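Local atomic coordinates of 3-dehydroshikimate dehydratase (Bacillus anthracis, PDB entry 3DX5), a protein that catalyses the dehydration of 3-dehydroshikimate to 3,4-dihydroxybenzoate, a manganese-dependent step in making the siderophore petrobactin. Residues Asp172-Val184 with Gly232-Arg244. Numbering follows the deposited sequence.
Sequences DFLHIWESGADPV and GIVNYDEIIQEVR. With MN (manganese (II) ion), chain B; DHB (3,4-dihydroxybenzoic acid), chain D.
Ile-239 lays a methyl over the ring of Phe-173 where, in this xylose isomerase-like TIM barrel, the short helix 173-178 and the start of helix 183-190 pack on helix 236-243 and the loop before it, next to strand 194-202. Ile-239 is the main bump. Its CG2 sits over one face of the Phe-173 ring, a CH-pi contact 3.8 Å from the ring centroid, while CG1, beside the backbone N, carries CD1 into the notch between Phe-173 CB and Pro-183 CB. Val-243 CG1 meets the far end of the same ring at CZ.

Just before helix 236-243, Val-234 is the second bump: CG2 rests over the pyrrole part of Trp-177, 3.8 Å from CG, and also meets Leu-174 CD2. With CG anti to the backbone N (chi1 178°), the indole reaches Ile-233 as well as Val-234, and Ile-233 CG2 lies 3.6 Å from Trp-177 CH2. At the opposite end Val-184 lies across the bent Glu-242 chain, both methyls against its CG.

Water supplies the polar links. Asp-172 gives OD2 to manganese, alongside Glu-142, His-198 and Glu-253, and its OD1 salt-bridges Lys-200, whose backbone O also bonds Tyr-236 OH. One water donates to Asp-172 OD1 and Tyr-236 OH and accepts from Leu-174 N at 2.9 Å; a second joins Asp-182 OD1 and Val-184 N to Glu-238 OE1, the last weakly. On the ligand side, His-175 NE2 lies 2.8 Å from O4 of dihydroxybenzoate, while ND1 donates to Glu-178 OE1 almost in the ring plane.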
# COMPACT_ATOMS: atom_id res chain seq x y z
N ASP A 172 -0.88 -17.34 -12.71
CA ASP A 172 0.15 -17.00 -11.70
C ASP A 172 0.70 -18.35 -11.23
O ASP A 172 0.07 -19.05 -10.43
CB ASP A 172 -0.50 -16.16 -10.60
CG ASP A 172 0.49 -15.64 -9.55
OD1 ASP A 172 1.43 -16.37 -9.16
OD2 ASP A 172 0.29 -14.50 -9.10
N PHE A 173 1.85 -18.75 -11.78
CA PHE A 173 2.40 -20.08 -11.56
C PHE A 173 2.71 -20.43 -10.11
O PHE A 173 2.48 -21.58 -9.70
CB PHE A 173 3.66 -20.27 -12.42
CG PHE A 173 3.35 -20.46 -13.88
CD1 PHE A 173 2.83 -21.67 -14.34
CD2 PHE A 173 3.52 -19.40 -14.77
CE1 PHE A 173 2.55 -21.85 -15.70
CE2 PHE A 173 3.24 -19.57 -16.12
CZ PHE A 173 2.76 -20.78 -16.59
N LEU A 174 3.24 -19.49 -9.35
CA LEU A 174 3.43 -19.70 -7.91
C LEU A 174 2.13 -20.19 -7.24
O LEU A 174 2.13 -21.19 -6.52
CB LEU A 174 3.92 -18.40 -7.23
CG LEU A 174 4.30 -18.45 -5.73
CD1 LEU A 174 3.01 -18.49 -4.85
CD2 LEU A 174 5.23 -19.61 -5.45
N HIS A 175 1.02 -19.48 -7.46
CA HIS A 175 -0.22 -19.85 -6.82
C HIS A 175 -0.78 -21.15 -7.33
O HIS A 175 -1.43 -21.88 -6.59
CB HIS A 175 -1.24 -18.72 -6.90
CG HIS A 175 -0.82 -17.53 -6.10
ND1 HIS A 175 -0.45 -17.63 -4.77
CD2 HIS A 175 -0.64 -16.23 -6.45
CE1 HIS A 175 -0.10 -16.43 -4.33
NE2 HIS A 175 -0.20 -15.57 -5.32
N ILE A 176 -0.52 -21.45 -8.59
CA ILE A 176 -0.94 -22.70 -9.17
C ILE A 176 -0.18 -23.85 -8.48
O ILE A 176 -0.79 -24.82 -8.04
CB ILE A 176 -0.71 -22.64 -10.73
CG1 ILE A 176 -2.02 -22.24 -11.39
CG2 ILE A 176 -0.17 -23.94 -11.29
CD1 ILE A 176 -3.19 -23.23 -11.14
N TRP A 177 1.13 -23.69 -8.34
CA TRP A 177 1.98 -24.66 -7.64
C TRP A 177 1.52 -24.86 -6.17
O TRP A 177 1.43 -25.99 -5.68
CB TRP A 177 3.42 -24.18 -7.69
CG TRP A 177 4.33 -25.08 -6.96
CD1 TRP A 177 4.91 -26.23 -7.44
CD2 TRP A 177 4.77 -24.95 -5.61
NE1 TRP A 177 5.68 -26.81 -6.47
CE2 TRP A 177 5.62 -26.04 -5.33
CE3 TRP A 177 4.54 -23.99 -4.61
CZ2 TRP A 177 6.23 -26.22 -4.09
CZ3 TRP A 177 5.15 -24.17 -3.37
CH2 TRP A 177 5.98 -25.28 -3.13
N GLU A 178 1.22 -23.76 -5.50
CA GLU A 178 0.70 -23.76 -4.14
C GLU A 178 -0.54 -24.61 -4.03
O GLU A 178 -0.70 -25.28 -3.04
CB GLU A 178 0.40 -22.30 -3.72
CG GLU A 178 -0.40 -22.12 -2.43
CD GLU A 178 -0.48 -20.63 -2.02
OE1 GLU A 178 -0.56 -19.74 -2.89
OE2 GLU A 178 -0.42 -20.35 -0.81
N SER A 179 -1.40 -24.61 -5.04
CA SER A 179 -2.63 -25.40 -4.99
C SER A 179 -2.36 -26.89 -5.12
O SER A 179 -3.25 -27.67 -4.95
CB SER A 179 -3.63 -24.98 -6.08
OG SER A 179 -3.24 -25.52 -7.35
N GLY A 180 -1.13 -27.28 -5.45
CA GLY A 180 -0.81 -28.69 -5.58
C GLY A 180 -0.80 -29.15 -7.03
O GLY A 180 -0.44 -30.26 -7.27
N ALA A 181 -1.17 -28.29 -7.98
CA ALA A 181 -1.15 -28.64 -9.42
C ALA A 181 0.27 -28.50 -10.03
O ALA A 181 1.08 -27.70 -9.56
CB ALA A 181 -2.13 -27.75 -10.18
N ASP A 182 0.56 -29.27 -11.07
CA ASP A 182 1.84 -29.10 -11.80
C ASP A 182 1.78 -27.85 -12.71
O ASP A 182 0.81 -27.66 -13.44
CB ASP A 182 2.15 -30.36 -12.62
CG ASP A 182 3.34 -30.15 -13.59
OD1 ASP A 182 4.47 -29.86 -13.14
OD2 ASP A 182 3.14 -30.26 -14.82
N PRO A 183 2.79 -26.96 -12.64
CA PRO A 183 2.73 -25.72 -13.46
C PRO A 183 2.60 -25.92 -14.98
O PRO A 183 1.77 -25.24 -15.61
CB PRO A 183 4.05 -25.03 -13.13
CG PRO A 183 4.26 -25.42 -11.69
CD PRO A 183 3.84 -26.86 -11.60
N VAL A 184 3.39 -26.81 -15.55
CA VAL A 184 3.33 -27.07 -17.00
C VAL A 184 1.98 -27.70 -17.36
O VAL A 184 1.29 -27.24 -18.28
CB VAL A 184 4.54 -27.95 -17.47
CG1 VAL A 184 4.26 -28.59 -18.84
CG2 VAL A 184 5.86 -27.10 -17.50
N GLY A 232 14.19 -20.15 -6.27
CA GLY A 232 13.11 -20.71 -5.46
C GLY A 232 12.69 -22.13 -5.79
O GLY A 232 13.31 -22.77 -6.62
N ILE A 233 11.62 -22.59 -5.16
CA ILE A 233 11.19 -23.99 -5.24
C ILE A 233 10.41 -24.30 -6.55
O ILE A 233 10.51 -25.39 -7.07
CB ILE A 233 10.44 -24.46 -3.93
CG1 ILE A 233 10.16 -25.97 -3.89
CG2 ILE A 233 9.16 -23.67 -3.69
CD1 ILE A 233 11.47 -26.89 -3.87
N VAL A 234 9.65 -23.34 -7.07
CA VAL A 234 9.01 -23.52 -8.37
C VAL A 234 10.07 -23.53 -9.48
O VAL A 234 11.02 -22.72 -9.45
CB VAL A 234 7.98 -22.42 -8.65
CG1 VAL A 234 7.27 -22.68 -10.02
CG2 VAL A 234 6.96 -22.36 -7.53
N ASN A 235 9.92 -24.45 -10.42
CA ASN A 235 10.89 -24.67 -11.50
C ASN A 235 10.53 -23.79 -12.70
O ASN A 235 9.71 -24.18 -13.56
CB ASN A 235 10.96 -26.17 -11.89
CG ASN A 235 12.15 -26.50 -12.78
OD1 ASN A 235 12.60 -25.70 -13.58
ND2 ASN A 235 12.66 -27.69 -12.64
N TYR A 236 11.14 -22.61 -12.75
CA TYR A 236 10.93 -21.66 -13.84
C TYR A 236 11.62 -22.07 -15.16
O TYR A 236 11.19 -21.63 -16.22
CB TYR A 236 11.22 -20.20 -13.38
CG TYR A 236 9.98 -19.65 -12.73
CD1 TYR A 236 9.78 -19.77 -11.35
CD2 TYR A 236 8.95 -19.11 -13.50
CE1 TYR A 236 8.59 -19.32 -10.76
CE2 TYR A 236 7.74 -18.68 -12.92
CZ TYR A 236 7.59 -18.75 -11.55
OH TYR A 236 6.39 -18.36 -11.01
N ASP A 237 12.66 -22.92 -15.09
CA ASP A 237 13.27 -23.47 -16.33
C ASP A 237 12.24 -24.23 -17.15
O ASP A 237 12.11 -24.00 -18.34
CB ASP A 237 14.49 -24.38 -16.04
CG ASP A 237 15.73 -23.58 -15.70
OD1 ASP A 237 16.11 -22.69 -16.50
OD2 ASP A 237 16.31 -23.80 -14.62
N GLU A 238 11.51 -25.11 -16.49
CA GLU A 238 10.45 -25.88 -17.14
C GLU A 238 9.28 -25.01 -17.61
O GLU A 238 8.76 -25.20 -18.70
CB GLU A 238 9.93 -26.95 -16.19
CG GLU A 238 10.97 -28.01 -15.85
CD GLU A 238 10.37 -29.19 -15.05
OE1 GLU A 238 9.33 -28.99 -14.36
OE2 GLU A 238 10.95 -30.30 -15.13
N ILE A 239 8.85 -24.07 -16.77
CA ILE A 239 7.79 -23.13 -17.14
C ILE A 239 8.17 -22.31 -18.37
O ILE A 239 7.43 -22.27 -19.35
CB ILE A 239 7.45 -22.20 -15.98
CG1 ILE A 239 6.79 -23.03 -14.86
CG2 ILE A 239 6.60 -20.99 -16.48
CD1 ILE A 239 6.78 -22.34 -13.48
N ILE A 240 9.32 -21.64 -18.33
CA ILE A 240 9.68 -20.76 -19.44
C ILE A 240 9.86 -21.55 -20.75
O ILE A 240 9.52 -21.03 -21.83
CB ILE A 240 10.91 -19.87 -19.08
CG1 ILE A 240 10.49 -18.92 -17.95
CG2 ILE A 240 11.47 -19.14 -20.32
CD1 ILE A 240 11.66 -18.19 -17.23
N GLN A 241 10.37 -22.78 -20.66
CA GLN A 241 10.51 -23.64 -21.87
C GLN A 241 9.17 -23.87 -22.55
O GLN A 241 9.12 -23.88 -23.77
CB GLN A 241 11.10 -25.00 -21.54
CG GLN A 241 12.57 -25.00 -21.34
CD GLN A 241 13.08 -26.40 -21.07
OE1 GLN A 241 13.13 -27.24 -21.97
NE2 GLN A 241 13.45 -26.67 -19.81
N GLU A 242 8.11 -24.04 -21.76
CA GLU A 242 6.73 -24.18 -22.27
C GLU A 242 6.12 -22.90 -22.79
O GLU A 242 5.47 -22.92 -23.83
CB GLU A 242 5.78 -24.61 -21.16
CG GLU A 242 5.82 -26.01 -20.80
CD GLU A 242 5.40 -26.93 -21.91
OE1 GLU A 242 4.19 -26.92 -22.32
OE2 GLU A 242 6.29 -27.68 -22.36
N VAL A 243 6.26 -21.80 -22.05
CA VAL A 243 5.52 -20.61 -22.40
C VAL A 243 6.29 -19.65 -23.33
O VAL A 243 5.70 -18.72 -23.88
CB VAL A 243 4.97 -19.88 -21.15
CG1 VAL A 243 4.22 -20.90 -20.23
CG2 VAL A 243 6.07 -19.16 -20.39
N ARG A 244 7.56 -19.91 -23.55
CA ARG A 244 8.39 -18.95 -24.30
C ARG A 244 7.99 -18.71 -25.74
O ARG A 244 8.39 -17.69 -26.29
CB ARG A 244 9.90 -19.24 -24.23
CG ARG A 244 10.40 -20.37 -25.08
CD ARG A 244 11.78 -20.67 -24.59
NE ARG A 244 12.63 -21.47 -25.47
CZ ARG A 244 12.41 -22.74 -25.82
NH1 ARG A 244 11.33 -23.41 -25.41
NH2 ARG A 244 13.28 -23.35 -26.61
MN MN B . -0.13 -12.41 -9.04
C1 DHB D . -1.74 -9.43 -5.56
C2 DHB D . -1.32 -10.37 -6.49
C3 DHB D . -0.70 -11.55 -6.06
O3 DHB D . -0.26 -12.53 -6.91
C4 DHB D . -0.55 -11.78 -4.62
O4 DHB D . 0.04 -12.94 -4.25
C5 DHB D . -1.01 -10.85 -3.70
C6 DHB D . -1.60 -9.66 -4.19
C DHB D . -2.38 -8.14 -6.06
O1 DHB D . -2.83 -7.27 -5.31
O2 DHB D . -2.46 -7.92 -7.37
O HOH W 1 3.87 -16.73 -10.16
O HOH W 2 6.04 -28.10 -14.41